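Local coordinates for uncharacterized protein MJ1460 (Methanocaldococcus jannaschii DSM 2661, PDB 2OSO), which is of unknown function but binds a zinc ion and belongs to the vinyl-4-reductase family, with a V4R domain, at residues Phe36-Val39 against Ile40-Val44; Glu85-Glu88 against Asn89-Leu92; Ser103-Pro106 against Tyr107-Val110. The protein carries 3 engineered substitutions. All blocks are in the same frame, centred on the assembly; numbering follows the deposited sequence. Where two conformers were deposited one is given.

Interaction 1: residues Phe36-Val39 against Ile40-Val44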
loop_
_atom_site.group_PDB
_atom_site.type_symbol
_atom_site.label_atom_id
_atom_site.label_comp_id
_atom_site.label_asym_id
_atom_site.label_seq_id
_atom_site.Cartn_x
_atom_site.Cartn_y
_atom_site.Cartn_z
ATOM N N PHE A 36 -1.245 -1.770 5.579
ATOM C CA PHE A 36 -1.265 -0.312 5.538
ATOM C C PHE A 36 -2.692 0.253 5.633
ATOM O O PHE A 36 -2.979 1.169 6.422
ATOM C CB PHE A 36 -0.568 0.154 4.281
ATOM C CG PHE A 36 -0.327 1.640 4.244
ATOM C CD1 PHE A 36 0.777 2.166 4.871
ATOM C CD2 PHE A 36 -1.210 2.486 3.596
ATOM C CE1 PHE A 36 1.022 3.530 4.869
ATOM C CE2 PHE A 36 -0.992 3.878 3.591
ATOM C CZ PHE A 36 0.149 4.386 4.215
ATOM N N ALA A 37 -3.580 -0.298 4.816
ATOM C CA ALA A 37 -4.915 0.142 4.750
ATOM C C ALA A 37 -5.582 -0.161 6.104
ATOM O O ALA A 37 -6.369 0.615 6.612
ATOM C CB ALA A 37 -5.656 -0.585 3.576
ATOM N N LEU A 38 -5.283 -1.323 6.668
ATOM C CA LEU A 38 -5.862 -1.728 7.952
ATOM C C LEU A 38 -5.439 -0.740 9.042
ATOM O O LEU A 38 -6.245 -0.359 9.916
ATOM C CB LEU A 38 -5.388 -3.142 8.322
ATOM C CG LEU A 38 -5.858 -3.756 9.643
ATOM C CD1 LEU A 38 -5.692 -5.283 9.548
ATOM C CD2 LEU A 38 -5.103 -3.191 10.849
ATOM N N VAL A 39 -4.158 -0.374 9.033
ATOM C CA VAL A 39 -3.637 0.544 10.058
ATOM C C VAL A 39 -4.221 1.964 9.890
ATOM O O VAL A 39 -4.621 2.577 10.871
ATOM C CB VAL A 39 -2.075 0.519 10.146
ATOM C CG1 VAL A 39 -1.559 1.669 11.007
ATOM C CG2 VAL A 39 -1.579 -0.868 10.649
ATOM N N ILE A 40 -4.304 2.460 8.661
ATOM C CA ILE A 40 -4.831 3.805 8.444
ATOM C C ILE A 40 -6.366 3.927 8.536
ATOM O O ILE A 40 -6.864 5.041 8.676
ATOM C CB ILE A 40 -4.301 4.453 7.143
ATOM C CG1 ILE A 40 -4.459 5.982 7.202
ATOM C CG2 ILE A 40 -5.000 3.921 5.890
ATOM C CD1 ILE A 40 -3.837 6.644 6.045
ATOM N N PHE A 41 -7.101 2.810 8.446
ATOM C CA PHE A 41 -8.520 2.809 8.756
ATOM C C PHE A 41 -8.771 2.878 10.256
ATOM O O PHE A 41 -9.720 3.510 10.687
ATOM C CB PHE A 41 -9.238 1.585 8.173
ATOM C CG PHE A 41 -9.670 1.748 6.737
ATOM C CD1 PHE A 41 -8.787 2.188 5.779
ATOM C CD2 PHE A 41 -10.964 1.428 6.350
ATOM C CE1 PHE A 41 -9.182 2.321 4.464
ATOM C CE2 PHE A 41 -11.372 1.541 5.040
ATOM C CZ PHE A 41 -10.477 1.988 4.088
ATOM N N ASP A 42 -7.955 2.199 11.049
ATOM C CA ASP A 42 -7.982 2.386 12.502
ATOM C C ASP A 42 -7.784 3.845 12.906
ATOM O O ASP A 42 -8.384 4.295 13.875
ATOM C CB ASP A 42 -6.878 1.589 13.154
ATOM C CG ASP A 42 -7.316 0.249 13.566
ATOM O OD1 ASP A 42 -7.989 0.150 14.612
ATOM O OD2 ASP A 42 -6.972 -0.720 12.871
ATOM N N LYS A 43 -6.912 4.557 12.199
ATOM C CA LYS A 43 -6.691 5.991 12.429
ATOM C C LYS A 43 -7.801 6.872 11.836
ATOM O O LYS A 43 -8.228 7.812 12.485
ATOM C CB LYS A 43 -5.318 6.430 11.867
ATOM C CG LYS A 43 -4.114 5.750 12.556
ATOM C CD LYS A 43 -3.241 6.708 13.390
ATOM C CE LYS A 43 -3.440 6.550 14.893
ATOM N NZ LYS A 43 -2.592 7.521 15.687
ATOM N N VAL A 44 -8.233 6.610 10.595
ATOM C CA VAL A 44 -9.449 7.249 10.058
ATOM C C VAL A 44 -10.507 7.114 11.161
ATOM O O VAL A 44 -10.997 8.110 11.687
ATOM C CB VAL A 44 -9.971 6.616 8.676
ATOM C CG1 VAL A 44 -11.413 7.056 8.338
ATOM C CG2 VAL A 44 -9.026 6.919 7.501
#

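Interaction 2: residues Glu85-Glu88 against Asn89-Leu92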
loop_
_atom_site.group_PDB
_atom_site.type_symbol
_atom_site.label_atom_id
_atom_site.label_comp_id
_atom_site.label_asym_id
_atom_site.label_seq_id
_atom_site.Cartn_x
_atom_site.Cartn_y
_atom_site.Cartn_z
ATOM N N GLU A 85 -10.213 -8.761 -18.359
ATOM C CA GLU A 85 -10.907 -9.161 -19.578
ATOM C C GLU A 85 -12.080 -8.212 -19.807
ATOM O O GLU A 85 -13.059 -8.232 -19.065
ATOM C CB GLU A 85 -11.367 -10.623 -19.479
ATOM C CG GLU A 85 -10.217 -11.587 -19.249
ATOM C CD GLU A 85 -10.613 -13.065 -19.091
ATOM O OE1 GLU A 85 -11.800 -13.448 -19.257
ATOM O OE2 GLU A 85 -9.687 -13.846 -18.787
ATOM N N ILE A 86 -11.961 -7.381 -20.837
ATOM C CA ILE A 86 -12.987 -6.385 -21.218
ATOM C C ILE A 86 -13.084 -6.376 -22.733
ATOM O O ILE A 86 -12.079 -6.151 -23.410
ATOM C CB ILE A 86 -12.616 -4.925 -20.774
ATOM C CG1 ILE A 86 -11.971 -4.905 -19.373
ATOM C CG2 ILE A 86 -13.829 -4.000 -20.888
ATOM C CD1 ILE A 86 -11.861 -3.490 -18.709
ATOM N N ASP A 87 -14.282 -6.629 -23.254
ATOM C CA ASP A 87 -14.577 -6.504 -24.678
ATOM C C ASP A 87 -15.086 -5.090 -24.947
ATOM O O ASP A 87 -16.268 -4.809 -24.789
ATOM C CB ASP A 87 -15.633 -7.534 -25.057
ATOM C CG ASP A 87 -15.863 -7.633 -26.591
ATOM O OD1 ASP A 87 -15.499 -6.681 -27.314
ATOM O OD2 ASP A 87 -16.411 -8.673 -27.052
ATOM N N GLU A 88 -14.192 -4.215 -25.392
ATOM C CA GLU A 88 -14.503 -2.811 -25.625
ATOM C C GLU A 88 -15.510 -2.544 -26.757
ATOM O O GLU A 88 -16.380 -1.680 -26.649
ATOM C CB GLU A 88 -13.201 -2.115 -25.963
ATOM C CG GLU A 88 -13.325 -0.726 -26.467
ATOM C CD GLU A 88 -11.968 -0.090 -26.622
ATOM O OE1 GLU A 88 -10.949 -0.785 -26.378
ATOM O OE2 GLU A 88 -11.928 1.091 -26.974
ATOM N N ASN A 89 -15.363 -3.259 -27.855
ATOM C CA ASN A 89 -16.295 -3.098 -28.969
ATOM C C ASN A 89 -17.735 -3.512 -28.599
ATOM O O ASN A 89 -18.709 -2.900 -29.052
ATOM C CB ASN A 89 -15.754 -3.822 -30.204
ATOM C CG ASN A 89 -14.673 -2.997 -30.932
ATOM O OD1 ASN A 89 -14.321 -1.880 -30.502
ATOM N ND2 ASN A 89 -14.168 -3.532 -32.052
ATOM N N LYS A 90 -17.875 -4.478 -27.702
ATOM C CA LYS A 90 -19.197 -4.852 -27.214
ATOM C C LYS A 90 -19.785 -3.821 -26.237
ATOM O O LYS A 90 -20.990 -3.564 -26.251
ATOM C CB LYS A 90 -19.131 -6.240 -26.578
ATOM C CG LYS A 90 -20.450 -6.805 -26.072
ATOM C CD LYS A 90 -20.205 -8.246 -25.565
ATOM C CE LYS A 90 -21.454 -8.954 -25.120
ATOM N NZ LYS A 90 -21.249 -10.418 -25.102
ATOM N N ILE A 91 -18.954 -3.247 -25.374
ATOM C CA ILE A 91 -19.396 -2.150 -24.477
ATOM C C ILE A 91 -19.952 -0.983 -25.296
ATOM O O ILE A 91 -21.009 -0.420 -25.002
ATOM C CB ILE A 91 -18.211 -1.654 -23.546
ATOM C CG1 ILE A 91 -18.044 -2.601 -22.384
ATOM C CG2 ILE A 91 -18.463 -0.248 -22.992
ATOM C CD1 ILE A 91 -16.718 -2.369 -21.600
ATOM N N LEU A 92 -19.239 -0.649 -26.351
ATOM C CA LEU A 92 -19.680 0.381 -27.276
ATOM C C LEU A 92 -21.006 0.045 -27.978
ATOM O O LEU A 92 -21.855 0.924 -28.133
ATOM C CB LEU A 92 -18.575 0.662 -28.296
ATOM C CG LEU A 92 -17.320 1.286 -27.674
ATOM C CD1 LEU A 92 -16.216 1.453 -28.742
ATOM C CD2 LEU A 92 -17.603 2.636 -26.933
#

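Interaction 3: residues Ser103-Pro106 against Tyr107-Val110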
loop_
_atom_site.group_PDB
_atom_site.type_symbol
_atom_site.label_atom_id
_atom_site.label_comp_id
_atom_site.label_asym_id
_atom_site.label_seq_id
_atom_site.Cartn_x
_atom_site.Cartn_y
_atom_site.Cartn_z
ATOM N N SER A 103 -8.615 -12.198 -14.224
ATOM C CA SER A 103 -7.803 -13.419 -14.079
ATOM C C SER A 103 -6.524 -13.127 -13.286
ATOM O O SER A 103 -5.928 -12.075 -13.457
ATOM C CB SER A 103 -7.347 -13.923 -15.450
ATOM O OG SER A 103 -8.263 -14.862 -15.943
ATOM N N ASN A 104 -6.082 -14.093 -12.485
ATOM C CA ASN A 104 -4.846 -13.967 -11.649
ATOM C C ASN A 104 -4.825 -12.724 -10.725
ATOM O O ASN A 104 -3.848 -11.939 -10.729
ATOM C CB ASN A 104 -3.603 -14.033 -12.565
ATOM C CG ASN A 104 -2.315 -14.382 -11.819
ATOM O OD1 ASN A 104 -2.319 -15.092 -10.810
ATOM N ND2 ASN A 104 -1.203 -13.857 -12.310
ATOM N N PRO A 105 -5.895 -12.535 -9.923
ATOM C CA PRO A 105 -6.035 -11.371 -9.050
ATOM C C PRO A 105 -5.167 -11.548 -7.785
ATOM O O PRO A 105 -4.577 -12.601 -7.602
ATOM C CB PRO A 105 -7.500 -11.386 -8.686
ATOM C CG PRO A 105 -7.774 -12.900 -8.569
ATOM C CD PRO A 105 -6.986 -13.503 -9.706
ATOM N N PRO A 106 -5.036 -10.507 -6.959
ATOM C CA PRO A 106 -4.374 -10.725 -5.674
ATOM C C PRO A 106 -5.243 -11.538 -4.708
ATOM O O PRO A 106 -6.422 -11.801 -4.983
ATOM C CB PRO A 106 -4.123 -9.290 -5.141
ATOM C CG PRO A 106 -4.583 -8.380 -6.151
ATOM C CD PRO A 106 -5.364 -9.083 -7.188
ATOM N N TYR A 107 -4.634 -11.931 -3.593
ATOM C CA TYR A 107 -5.309 -12.571 -2.488
ATOM C C TYR A 107 -5.878 -13.936 -2.824
ATOM O O TYR A 107 -6.918 -14.265 -2.310
ATOM C CB TYR A 107 -6.455 -11.705 -1.968
ATOM C CG TYR A 107 -6.011 -10.373 -1.465
ATOM C CD1 TYR A 107 -5.076 -10.296 -0.445
ATOM C CD2 TYR A 107 -6.560 -9.205 -1.947
ATOM C CE1 TYR A 107 -4.669 -9.103 0.048
ATOM C CE2 TYR A 107 -6.169 -7.975 -1.448
ATOM C CZ TYR A 107 -5.211 -7.943 -0.433
ATOM O OH TYR A 107 -4.738 -6.754 0.104
ATOM N N GLN A 108 -5.208 -14.699 -3.683
ATOM C CA GLN A 108 -5.646 -16.090 -3.995
ATOM C C GLN A 108 -5.436 -17.096 -2.840
ATOM O O GLN A 108 -6.020 -18.208 -2.822
ATOM C CB GLN A 108 -4.950 -16.569 -5.268
ATOM C CG GLN A 108 -5.333 -15.832 -6.538
ATOM C CD GLN A 108 -4.432 -16.226 -7.702
ATOM O OE1 GLN A 108 -4.155 -17.405 -7.884
ATOM N NE2 GLN A 108 -3.897 -15.248 -8.430
ATOM N N TRP A 109 -4.599 -16.721 -1.885
ATOM C CA TRP A 109 -4.422 -17.458 -0.621
ATOM C C TRP A 109 -5.609 -17.234 0.340
ATOM O O TRP A 109 -5.643 -17.810 1.432
ATOM C CB TRP A 109 -3.109 -17.063 0.058
ATOM C CG TRP A 109 -2.853 -15.567 0.135
ATOM C CD1 TRP A 109 -2.164 -14.792 -0.768
ATOM C CD2 TRP A 109 -3.285 -14.675 1.167
ATOM N NE1 TRP A 109 -2.179 -13.489 -0.374
ATOM C CE2 TRP A 109 -2.857 -13.386 0.811
ATOM C CE3 TRP A 109 -4.003 -14.838 2.347
ATOM C CZ2 TRP A 109 -3.132 -12.279 1.600
ATOM C CZ3 TRP A 109 -4.286 -13.745 3.118
ATOM C CH2 TRP A 109 -3.858 -12.496 2.755
ATOM N N VAL A 110 -6.569 -16.376 -0.052
ATOM C CA VAL A 110 -7.782 -16.156 0.743
ATOM C C VAL A 110 -8.988 -16.983 0.287
ATOM O O VAL A 110 -9.359 -17.000 -0.878
ATOM C CB VAL A 110 -8.196 -14.652 0.748
ATOM C CG1 VAL A 110 -9.474 -14.460 1.513
ATOM C CG2 VAL A 110 -7.125 -13.800 1.339
#

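Interaction 1: residues Phe36-Val39 against Ile40-Val44
Phe41 leans back onto the carbonyl of Ala37, one helical turn earlier, and this is the tight side of the contact. Its CG stands opposite the carbonyl carbon and beside its own backbone N (chi1 -85°), which carries the ring back along the helix until CD1 lies 3.0 Å from Ala37 O, the approach oblique to the ring. The same oxygen accepts a hydrogen bond from the backbone: Phe41 N to Ala37 O is 3.0 Å. Cutting this side chain back to an alanine is likely to strip the carbonyl of its aromatic neighbour and take away one of the side chains that pack on Ile40 of the second subunit. These are i to i+4 contacts at the end of helix 30-44, which packs against the second subunit of the dimer. There Phe36 meets Phe119 of that subunit edge-to-face and also packs on its Ala37. Toward solvent, where Asp42 and Lys43 are exposed, the contact is looser. Asp42 runs alongside the buried Leu38, with Leu38 CD2 3.7 Å from Asp42 OD2. That carboxylate oxygen also comes within 3.1 Å of Leu38 O, two acceptors whose approach is likely to be mildly repulsive, while Asp42 N donates to Leu38 O at 3.3 Å. The backbone bond from Lys43 N to Val39 O is weak, and the lysine chain bends away toward a long, weak ion pair with Glu59 of the second subunit.

Interaction 2: residues Glu85-Glu88 against Asn89-Leu92
Asp87 meets Lys90 as the N-cap of helix 88-93, the short helix that follows strand 83-85, and a hydrophobic staple between Ile86 and Ile91 flanks the cap. The aspartate can be followed outward. Its CB lies 4.0 Å from Lys90 CB, the two side chains crossing at about a right angle. CG, anti to the backbone N and beside the carbonyl carbon (chi1 -171°), is thereby turned to the first turn of the helix and comes closer to the same lysine methylene, Lys90 CB. At the tip the two oxygens do different work. OD1 accepts the capping bond from Lys90 N at 3.3 Å, the donor standing above the carboxylate, 68° out of its plane, instead of in it. OD2 rests against the lysine chain, 3.7 Å from Lys90 CB, but the charged ends do not meet: Asp87 OD2 and Lys90 NZ are 5.5 Å apart. The amides at the helix start would probably favour the ionised carboxylate.

The backbone of Asp87 is used as well. Its O takes the hydrogen of Ile91 N, in the carbonyl plane, and a weak, strongly bent bond from Lys90 N. One residue on, Leu92 N donates to Glu88 O at 3.1 Å, and Leu92 CG also crowds that oxygen.

Beneath the cap the staple faces the protein interior. Ile86 packs on Ile69 and Leu72 of helix 69-79, and Ile91 on Tyr98 and Phe132, which joins the helix start to the sheet and to helix 118-132. The branch methyl of Ile86 meets the terminal methyl of Ile91, Ile86 CG2 lying 3.4 Å from Ile91 CD1, tighter than an ordinary van der Waals contact.

Interaction 3: residues Ser103-Pro106 against Tyr107-Val110
Gln108 reaches back to Asn104 and Pro105 from a type I beta turn, Tyr107 to Val110, in the loop of the V4R domain that leads from strand 98-103 toward helix 118-132. Tyr107 comes first in the turn. Its CD2 lies 4.0 Å from Pro106 CB, while Ile8 of the second subunit packs against Tyr107. The carbonyl O of Pro106 is hydrogen-bonded to NE2 of His117, a zinc ligand, so the loop supplies a second-shell contact to the metal site.

Gln108 carries the contact. Its chain is extended beyond CG, and NE2 is gripped twice, one hydrogen for each acceptor. Pro105 O is met at 2.9 Å from Gln108 NE2, nearly straight at 170° and in the carbonyl plane. Asn104 OD1 is also 2.9 Å from Gln108 NE2, but there the donor is tilted from the carbonyl plane. Both acceptors lie close to the plane of the glutamine amide, which fixes its rotation, and the two amide groups are turned 72° from each other.

Trp109 puts CZ2 at the edge of the Tyr107 ring, in its plane, and offers a face to Tyr107 CA. Val110 closes the turn with Val110 N 3.1 Å from Tyr107 O, and its CG2 sits 3.3 Å above the plane of the Trp109 ring, offset toward the rim.

From the N terminus the three contacts follow in series, and none nests within or crosses another. Interaction 1 lies within the last turns of helix 30-44. Interaction 2 turns the chain from strand 83-85 into helix 88-93; its centre is about 36 Å from that of interaction 1, on the opposite side of the chain's centre. Strand 98-103 then leads to interaction 3, in the loop before helix 118-132 and next to the zinc site. Interactions 2 and 3 touch where Glu85 and Ser103, on neighbouring antiparallel strands, form a weak hydrogen bond. Interactions 1 and 3 stay about 7 Å apart at their nearest atoms, yet both reach the second subunit.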